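Local coordinates for protein spectinomycin phosphotransferase (Legionella pneumophila, PDB 3I1A) that probably transfers a phosphate group from a nucleotide to the antibiotic spectinomycin, as a resistance enzyme related to the protein kinases, at residues A[127-132]-A[207-212]; A[139-144]-A[234-239]. One frame throughout, in Å; residues are numbered along the deposited sequence.

Contact 1: A[127-132]-A[207-212]; sequences QIHETS and VLCHSD
His129, in the last turn of helix 115-129, lays the edge of its imidazole against the backbone of strand 207-209: CD2 comes to 3.2 Å from Leu208 O, near the ring plane. That carbonyl is buried and has no hydrogen-bond partner in the model; the ring carbon and Ile128 CG2, 3.6 Å from Leu208 O, both lie against it. Val207 CG2 makes an off-centre CH-pi contact, 4.3 Å from the centroid of the His129 ring, and Val207 CB sits 3.4 Å from His129 O. With CG anti to the carbonyl carbon (chi1 -66°), the ring also comes near Cys209, whose SG lies obliquely to it. Both ring nitrogens are engaged beyond the contact, ND1 by Tyr267 OH and NE2 by Asp242 OD2, which fixes the ring's rotation. Leu208 CG touches Ile128 CG2 at 4.2 Å, the two side chains crossing at a slant. A water ties the backbones together, accepting from Leu208 N at 2.9 Å and donating to His129 O and Thr131 O. Ile65 and Leu69 of helix 61-71 pack on Leu208, Ile128 reaches Ile228 of strand 226-228, and helix 240-243 lies against Cys209.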
ATOM      1  N   GLN A 127     -13.717   1.075 -11.410  1.00 16.08           N
ATOM      2  CA  GLN A 127     -13.082   1.260 -12.717  1.00 17.40           C
ATOM      3  C   GLN A 127     -11.813   0.429 -12.813  1.00 17.78           C
ATOM      4  O   GLN A 127     -11.529  -0.187 -13.841  1.00 16.24           O
ATOM      5  CB  GLN A 127     -12.682   2.721 -12.939  1.00 22.57           C
ATOM      6  CG  GLN A 127     -13.735   3.621 -13.554  1.00 25.33           C
ATOM      7  CD  GLN A 127     -13.116   4.931 -14.014  1.00 28.06           C
ATOM      8  OE1 GLN A 127     -12.748   5.760 -13.197  1.00 31.04           O
ATOM      9  NE2 GLN A 127     -12.976   5.105 -15.323  1.00 32.52           N
ATOM     10  N   ILE A 128     -11.042   0.447 -11.737  1.00 15.08           N
ATOM     11  CA  ILE A 128      -9.787  -0.288 -11.681  1.00 15.79           C
ATOM     12  C   ILE A 128     -10.075  -1.780 -11.746  1.00 15.39           C
ATOM     13  O   ILE A 128      -9.476  -2.506 -12.550  1.00 13.92           O
ATOM     14  CB  ILE A 128      -8.995   0.071 -10.380  1.00 16.67           C
ATOM     15  CG1 ILE A 128      -8.474   1.510 -10.467  1.00 18.80           C
ATOM     16  CG2 ILE A 128      -7.817  -0.902 -10.186  1.00 19.32           C
ATOM     17  CD1 ILE A 128      -8.149   2.131  -9.096  1.00 17.32           C
ATOM     18  N   HIS A 129     -11.007  -2.250 -10.931  1.00 12.15           N
ATOM     19  CA  HIS A 129     -11.319  -3.671 -10.928  1.00 13.97           C
ATOM     20  C   HIS A 129     -11.882  -4.167 -12.256  1.00 14.85           C
ATOM     21  O   HIS A 129     -11.761  -5.340 -12.569  1.00 14.66           O
ATOM     22  CB  HIS A 129     -12.312  -4.000  -9.804  1.00 13.11           C
ATOM     23  CG  HIS A 129     -11.742  -3.797  -8.435  1.00 12.93           C
ATOM     24  ND1 HIS A 129     -12.509  -3.822  -7.293  1.00 11.82           N
ATOM     25  CD2 HIS A 129     -10.465  -3.613  -8.027  1.00 12.13           C
ATOM     26  CE1 HIS A 129     -11.727  -3.664  -6.235  1.00 13.29           C
ATOM     27  NE2 HIS A 129     -10.480  -3.535  -6.656  1.00 14.17           N
ATOM     28  N   GLU A 130     -12.495  -3.291 -13.036  0.50 14.64           N
ATOM     29  CA  GLU A 130     -13.042  -3.743 -14.303  0.50 15.89           C
ATOM     30  C   GLU A 130     -12.079  -3.571 -15.464  0.50 16.78           C
ATOM     31  O   GLU A 130     -12.400  -3.954 -16.596  0.50 17.70           O
ATOM     32  CB  GLU A 130     -14.344  -3.004 -14.614  0.50 16.96           C
ATOM     33  CG  GLU A 130     -15.436  -3.273 -13.597  0.50 17.77           C
ATOM     34  CD  GLU A 130     -16.815  -3.003 -14.143  0.50 18.46           C
ATOM     35  OE1 GLU A 130     -16.995  -1.960 -14.792  0.50 21.55           O
ATOM     36  OE2 GLU A 130     -17.719  -3.829 -13.916  0.50 18.06           O
ATOM     37  N   THR A 131     -10.903  -3.011 -15.192  1.00 17.06           N
ATOM     38  CA  THR A 131      -9.925  -2.770 -16.235  1.00 18.24           C
ATOM     39  C   THR A 131      -9.393  -4.066 -16.840  1.00 19.25           C
ATOM     40  O   THR A 131      -8.938  -4.950 -16.121  1.00 20.20           O
ATOM     41  CB  THR A 131      -8.763  -1.912 -15.700  1.00 19.07           C
ATOM     42  OG1 THR A 131      -9.259  -0.606 -15.384  1.00 22.64           O
ATOM     43  CG2 THR A 131      -7.676  -1.746 -16.763  1.00 22.21           C
ATOM     44  N   SER A 132      -9.474  -4.174 -18.162  0.50 19.35           N
ATOM     45  CA  SER A 132      -8.984  -5.358 -18.853  0.50 20.41           C
ATOM     46  C   SER A 132      -7.463  -5.347 -18.819  0.50 19.83           C
ATOM     47  O   SER A 132      -6.830  -4.356 -19.184  0.50 20.47           O
ATOM     48  CB  SER A 132      -9.478  -5.368 -20.304  0.50 22.37           C
ATOM     49  OG  SER A 132      -9.001  -6.513 -20.982  0.50 21.85           O
ATOM     50  N   VAL A 207      -9.079  -9.853 -10.387  1.00 14.15           N
ATOM     51  CA  VAL A 207      -9.124  -8.564 -11.062  1.00 13.92           C
ATOM     52  C   VAL A 207      -7.874  -7.798 -10.646  1.00 13.95           C
ATOM     53  O   VAL A 207      -7.165  -8.212  -9.726  1.00 14.57           O
ATOM     54  CB  VAL A 207     -10.373  -7.729 -10.640  1.00 15.57           C
ATOM     55  CG1 VAL A 207     -11.652  -8.454 -11.041  1.00 14.76           C
ATOM     56  CG2 VAL A 207     -10.330  -7.437  -9.142  1.00 14.69           C
ATOM     57  N   LEU A 208      -7.594  -6.700 -11.331  1.00 14.15           N
ATOM     58  CA  LEU A 208      -6.440  -5.879 -10.989  1.00 11.83           C
ATOM     59  C   LEU A 208      -6.781  -5.194  -9.661  1.00 13.35           C
ATOM     60  O   LEU A 208      -7.789  -4.473  -9.570  1.00 12.68           O
ATOM     61  CB  LEU A 208      -6.211  -4.841 -12.082  1.00 13.97           C
ATOM     62  CG  LEU A 208      -5.182  -3.741 -11.797  1.00 14.76           C
ATOM     63  CD1 LEU A 208      -3.781  -4.382 -11.605  1.00 14.60           C
ATOM     64  CD2 LEU A 208      -5.189  -2.751 -12.987  1.00 15.46           C
ATOM     65  N   CYS A 209      -5.939  -5.412  -8.651  1.00 12.46           N
ATOM     66  CA  CYS A 209      -6.129  -4.862  -7.304  1.00 12.70           C
ATOM     67  C   CYS A 209      -4.973  -4.005  -6.870  1.00 13.32           C
ATOM     68  O   CYS A 209      -3.833  -4.268  -7.228  1.00 11.96           O
ATOM     69  CB  CYS A 209      -6.252  -5.978  -6.262  1.00 12.92           C
ATOM     70  SG  CYS A 209      -7.769  -6.908  -6.371  1.00 13.38           S
ATOM     71  N   HIS A 210      -5.280  -2.966  -6.105  1.00 12.87           N
ATOM     72  CA  HIS A 210      -4.235  -2.121  -5.551  1.00 14.02           C
ATOM     73  C   HIS A 210      -3.465  -2.961  -4.506  1.00 16.23           C
ATOM     74  O   HIS A 210      -2.229  -2.968  -4.485  1.00 16.12           O
ATOM     75  CB  HIS A 210      -4.873  -0.895  -4.909  1.00 15.83           C
ATOM     76  CG  HIS A 210      -3.889   0.011  -4.250  1.00 15.66           C
ATOM     77  ND1 HIS A 210      -3.350  -0.252  -3.007  1.00 16.26           N
ATOM     78  CD2 HIS A 210      -3.386   1.206  -4.638  1.00 15.39           C
ATOM     79  CE1 HIS A 210      -2.567   0.753  -2.653  1.00 13.77           C
ATOM     80  NE2 HIS A 210      -2.573   1.651  -3.626  1.00 14.79           N
ATOM     81  N   SER A 211      -4.212  -3.655  -3.651  1.00 15.11           N
ATOM     82  CA  SER A 211      -3.720  -4.560  -2.587  1.00 16.46           C
ATOM     83  C   SER A 211      -3.463  -3.978  -1.190  1.00 15.30           C
ATOM     84  O   SER A 211      -3.346  -4.732  -0.207  1.00 15.09           O
ATOM     85  CB  SER A 211      -2.486  -5.365  -3.061  1.00 17.83           C
ATOM     86  OG  SER A 211      -1.236  -4.710  -2.810  1.00 18.69           O
ATOM     87  N   ASP A 212      -3.429  -2.653  -1.075  1.00 15.07           N
ATOM     88  CA  ASP A 212      -3.150  -2.045   0.217  1.00 14.90           C
ATOM     89  C   ASP A 212      -3.787  -0.662   0.228  1.00 16.77           C
ATOM     90  O   ASP A 212      -3.165   0.346   0.613  1.00 15.31           O
ATOM     91  CB  ASP A 212      -1.625  -1.954   0.389  1.00 19.60           C
ATOM     92  CG  ASP A 212      -1.208  -1.705   1.813  1.00 21.61           C
ATOM     93  OD1 ASP A 212      -1.985  -2.016   2.734  1.00 20.65           O
ATOM     94  OD2 ASP A 212      -0.077  -1.201   2.011  1.00 24.99           O
TER
HETATM   95  O   HOH W   1      -9.332  -6.214 -13.664  1.00 14.07           O

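Contact 2: A[139-144]-A[234-239]; sequences QQLRKE and PMLAPK
Arg142 and Leu236 meet through their backbones: Leu236 N donates to Arg142 O at 3.0 Å. In the next bond the donor comes from the other strand, Glu144 N giving to Leu236 O at 3.1 Å, and Leu236 thus grips the residues on both sides of Lys143, the pattern of a parallel bridge. Leu141 CD1 packs 3.7 Å from Leu236 CG, the two side chains crossing at about a right angle, while Leu141 CD2 touches the Pro234 ring. Lys143 runs alongside Leu236, on the same face of the sheet, then curls back through its bends at chi2 and chi3 to give NZ to Leu141 O, 2.7 Å away and in the carbonyl plane. The bridge puts the short strand 142-143 at the edge of a small mixed sheet in the kinase-like fold, with 235-237 in the middle, a few residues after Asp230, a magnesium ligand in another structure of this protein; none is bound here. On the other face Met235 CB lies over one face of the Arg142 guanidinium, 3.8 Å above its plane and offset toward the rim, and the bend at chi3 (-59°) carries Met235 CE on to Glu144 N, 3.6 Å away. Arg142 NE makes a weak, bent bond to Pro234 O, which also accepts from a water that in turn accepts from Arg142 N; the firmer hold on the guanidinium is NH2 to Glu233 O. Farther out, Tyr280 OH of helix 274-297 bonds Glu144 OE1 and Tyr146 N bonds OE2, while Ile61 and Ile65 of helix 61-71 cover Leu141.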
ATOM      1  N   GLN A 139       1.081 -11.500 -16.943  1.00 22.84           N
ATOM      2  CA  GLN A 139       2.255 -12.338 -16.685  1.00 23.47           C
ATOM      3  C   GLN A 139       3.253 -11.648 -15.770  1.00 23.85           C
ATOM      4  O   GLN A 139       4.085 -12.308 -15.146  1.00 25.98           O
ATOM      5  CB  GLN A 139       2.919 -12.727 -18.015  1.00 26.47           C
ATOM      6  CG  GLN A 139       2.054 -13.672 -18.870  1.00 30.42           C
ATOM      7  CD  GLN A 139       2.573 -13.867 -20.295  1.00 34.36           C
ATOM      8  OE1 GLN A 139       2.225 -14.845 -20.962  1.00 35.38           O
ATOM      9  NE2 GLN A 139       3.390 -12.928 -20.771  1.00 34.90           N
ATOM     10  N   GLN A 140       3.151 -10.321 -15.675  1.00 23.57           N
ATOM     11  CA  GLN A 140       4.030  -9.517 -14.827  1.00 22.77           C
ATOM     12  C   GLN A 140       3.455  -9.262 -13.435  1.00 21.19           C
ATOM     13  O   GLN A 140       4.176  -8.829 -12.531  1.00 20.99           O
ATOM     14  CB  GLN A 140       4.302  -8.162 -15.492  1.00 27.52           C
ATOM     15  CG  GLN A 140       4.781  -8.254 -16.913  1.00 32.20           C
ATOM     16  CD  GLN A 140       6.118  -8.951 -17.041  1.00 37.21           C
ATOM     17  OE1 GLN A 140       6.275 -10.118 -16.657  1.00 39.52           O
ATOM     18  NE2 GLN A 140       7.098  -8.239 -17.595  1.00 39.27           N
ATOM     19  N   LEU A 141       2.159  -9.516 -13.256  1.00 18.57           N
ATOM     20  CA  LEU A 141       1.513  -9.292 -11.961  1.00 17.58           C
ATOM     21  C   LEU A 141       1.579 -10.499 -11.042  1.00 16.38           C
ATOM     22  O   LEU A 141       1.432 -11.639 -11.489  1.00 16.90           O
ATOM     23  CB  LEU A 141       0.028  -8.920 -12.182  1.00 15.20           C
ATOM     24  CG  LEU A 141      -0.176  -7.509 -12.727  1.00 15.69           C
ATOM     25  CD1 LEU A 141      -1.596  -7.372 -13.304  1.00 15.71           C
ATOM     26  CD2 LEU A 141       0.088  -6.508 -11.593  1.00 16.46           C
ATOM     27  N   ARG A 142       1.811 -10.249  -9.760  1.00 17.11           N
ATOM     28  CA  ARG A 142       1.818 -11.321  -8.798  1.00 17.88           C
ATOM     29  C   ARG A 142       0.357 -11.758  -8.650  1.00 17.98           C
ATOM     30  O   ARG A 142      -0.576 -10.942  -8.786  1.00 16.47           O
ATOM     31  CB  ARG A 142       2.388 -10.836  -7.469  1.00 18.57           C
ATOM     32  CG  ARG A 142       1.647  -9.691  -6.841  1.00 20.66           C
ATOM     33  CD  ARG A 142       2.559  -8.973  -5.880  1.00 23.32           C
ATOM     34  NE  ARG A 142       1.834  -7.927  -5.169  1.00 23.44           N
ATOM     35  CZ  ARG A 142       1.174  -8.128  -4.039  1.00 23.13           C
ATOM     36  NH1 ARG A 142       1.154  -9.338  -3.491  1.00 23.21           N
ATOM     37  NH2 ARG A 142       0.552  -7.119  -3.443  1.00 22.93           N
ATOM     38  N   LYS A 143       0.169 -13.052  -8.413  1.00 16.20           N
ATOM     39  CA  LYS A 143      -1.159 -13.622  -8.261  1.00 18.57           C
ATOM     40  C   LYS A 143      -1.429 -14.013  -6.813  1.00 17.32           C
ATOM     41  O   LYS A 143      -0.522 -14.444  -6.098  1.00 17.46           O
ATOM     42  CB  LYS A 143      -1.287 -14.874  -9.144  1.00 19.48           C
ATOM     43  CG  LYS A 143      -2.038 -14.711 -10.475  1.00 20.68           C
ATOM     44  CD  LYS A 143      -1.338 -13.821 -11.471  1.00 20.95           C
ATOM     45  CE  LYS A 143      -0.073 -14.464 -12.019  1.00 21.83           C
ATOM     46  NZ  LYS A 143       0.503 -13.593 -13.070  1.00 20.53           N
ATOM     47  N   GLU A 144      -2.676 -13.856  -6.374  1.00 16.83           N
ATOM     48  CA  GLU A 144      -3.026 -14.282  -5.023  1.00 15.35           C
ATOM     49  C   GLU A 144      -2.905 -15.807  -5.008  1.00 17.13           C
ATOM     50  O   GLU A 144      -3.504 -16.490  -5.852  1.00 15.87           O
ATOM     51  CB  GLU A 144      -4.473 -13.914  -4.688  1.00 14.92           C
ATOM     52  CG  GLU A 144      -4.961 -14.377  -3.317  1.00 16.15           C
ATOM     53  CD  GLU A 144      -4.090 -13.821  -2.204  1.00 18.20           C
ATOM     54  OE1 GLU A 144      -4.180 -12.596  -1.986  1.00 15.09           O
ATOM     55  OE2 GLU A 144      -3.312 -14.597  -1.587  1.00 15.55           O
ATOM     56  N   PRO A 234       0.880  -3.768  -7.159  1.00 15.66           N
ATOM     57  CA  PRO A 234      -0.500  -4.165  -7.472  1.00 14.32           C
ATOM     58  C   PRO A 234      -0.494  -5.684  -7.668  1.00 14.85           C
ATOM     59  O   PRO A 234       0.566  -6.301  -7.619  1.00 17.02           O
ATOM     60  CB  PRO A 234      -0.799  -3.403  -8.764  1.00 16.57           C
ATOM     61  CG  PRO A 234       0.552  -3.333  -9.445  1.00 18.51           C
ATOM     62  CD  PRO A 234       1.489  -3.030  -8.278  1.00 17.88           C
ATOM     63  N   MET A 235      -1.653  -6.282  -7.926  1.00 14.53           N
ATOM     64  CA  MET A 235      -1.722  -7.741  -8.087  1.00 14.18           C
ATOM     65  C   MET A 235      -3.049  -8.176  -8.714  1.00 15.37           C
ATOM     66  O   MET A 235      -3.941  -7.351  -8.914  1.00 16.06           O
ATOM     67  CB  MET A 235      -1.602  -8.422  -6.717  1.00 15.56           C
ATOM     68  CG  MET A 235      -2.850  -8.284  -5.835  1.00 14.52           C
ATOM     69  SD  MET A 235      -2.712  -8.991  -4.164  1.00 15.43           S
ATOM     70  CE  MET A 235      -2.354 -10.720  -4.544  1.00 15.56           C
ATOM     71  N   LEU A 236      -3.150  -9.460  -9.057  1.00 11.62           N
ATOM     72  CA  LEU A 236      -4.400 -10.001  -9.572  1.00 12.84           C
ATOM     73  C   LEU A 236      -4.926 -10.832  -8.418  1.00 13.17           C
ATOM     74  O   LEU A 236      -4.234 -11.710  -7.908  1.00 14.67           O
ATOM     75  CB  LEU A 236      -4.177 -10.885 -10.810  1.00 14.12           C
ATOM     76  CG  LEU A 236      -3.766 -10.102 -12.046  1.00 15.18           C
ATOM     77  CD1 LEU A 236      -3.361 -11.013 -13.174  1.00 17.05           C
ATOM     78  CD2 LEU A 236      -4.938  -9.249 -12.464  1.00 14.97           C
ATOM     79  N   ALA A 237      -6.152 -10.538  -7.980  1.00 13.51           N
ATOM     80  CA  ALA A 237      -6.704 -11.259  -6.859  1.00 13.79           C
ATOM     81  C   ALA A 237      -8.203 -10.959  -6.846  1.00 12.90           C
ATOM     82  O   ALA A 237      -8.681 -10.157  -7.651  1.00 14.45           O
ATOM     83  CB  ALA A 237      -6.044 -10.721  -5.574  1.00 14.75           C
ATOM     84  N   PRO A 238      -8.961 -11.642  -5.982  1.00 11.16           N
ATOM     85  CA  PRO A 238     -10.404 -11.403  -5.874  1.00 11.38           C
ATOM     86  C   PRO A 238     -10.559  -9.938  -5.460  1.00 13.35           C
ATOM     87  O   PRO A 238      -9.725  -9.417  -4.715  1.00 12.84           O
ATOM     88  CB  PRO A 238     -10.823 -12.327  -4.734  1.00 11.16           C
ATOM     89  CG  PRO A 238      -9.867 -13.481  -4.883  1.00 12.24           C
ATOM     90  CD  PRO A 238      -8.545 -12.754  -5.112  1.00 11.23           C
ATOM     91  N   LYS A 239     -11.628  -9.294  -5.920  1.00 11.66           N
ATOM     92  CA  LYS A 239     -11.873  -7.891  -5.620  1.00 12.93           C
ATOM     93  C   LYS A 239     -11.856  -7.595  -4.129  1.00 12.47           C
ATOM     94  O   LYS A 239     -11.568  -6.460  -3.731  1.00 13.08           O
ATOM     95  CB  LYS A 239     -13.226  -7.450  -6.206  1.00 14.89           C
ATOM     96  CG  LYS A 239     -14.464  -8.168  -5.626  1.00 15.57           C
ATOM     97  CD  LYS A 239     -15.749  -7.601  -6.267  1.00 16.08           C
ATOM     98  CE  LYS A 239     -17.023  -8.154  -5.599  1.00 15.80           C
ATOM     99  NZ  LYS A 239     -17.177  -9.637  -5.695  1.00 15.38           N
TER
HETATM  100  O   HOH W   2       2.714  -7.525  -9.200  1.00 18.25           O

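In the fold
Contacts 1 and 2 have centres 9 Å apart and share the three-stranded mixed sheet 142-143, 235-237, 207-209. Strands 207-209 and 235-237 pair antiparallel, Val207 N reaching Ala237 O and Cys209 N reaching Met235 O, each at 2.8 Å. Contact 1 thus sets the end of helix 115-129 against one outer strand, and contact 2 adds the other. The segments alternate along the chain: 127-132, 139-144, 207-212, then 234-239. Helix 61-71 touches both contacts. Asn217 and Asp230, which bind magnesium in another structure of this protein, lie between the last two segments, and the pairing of 207-209 with 235-237 brings together the chain before and after them.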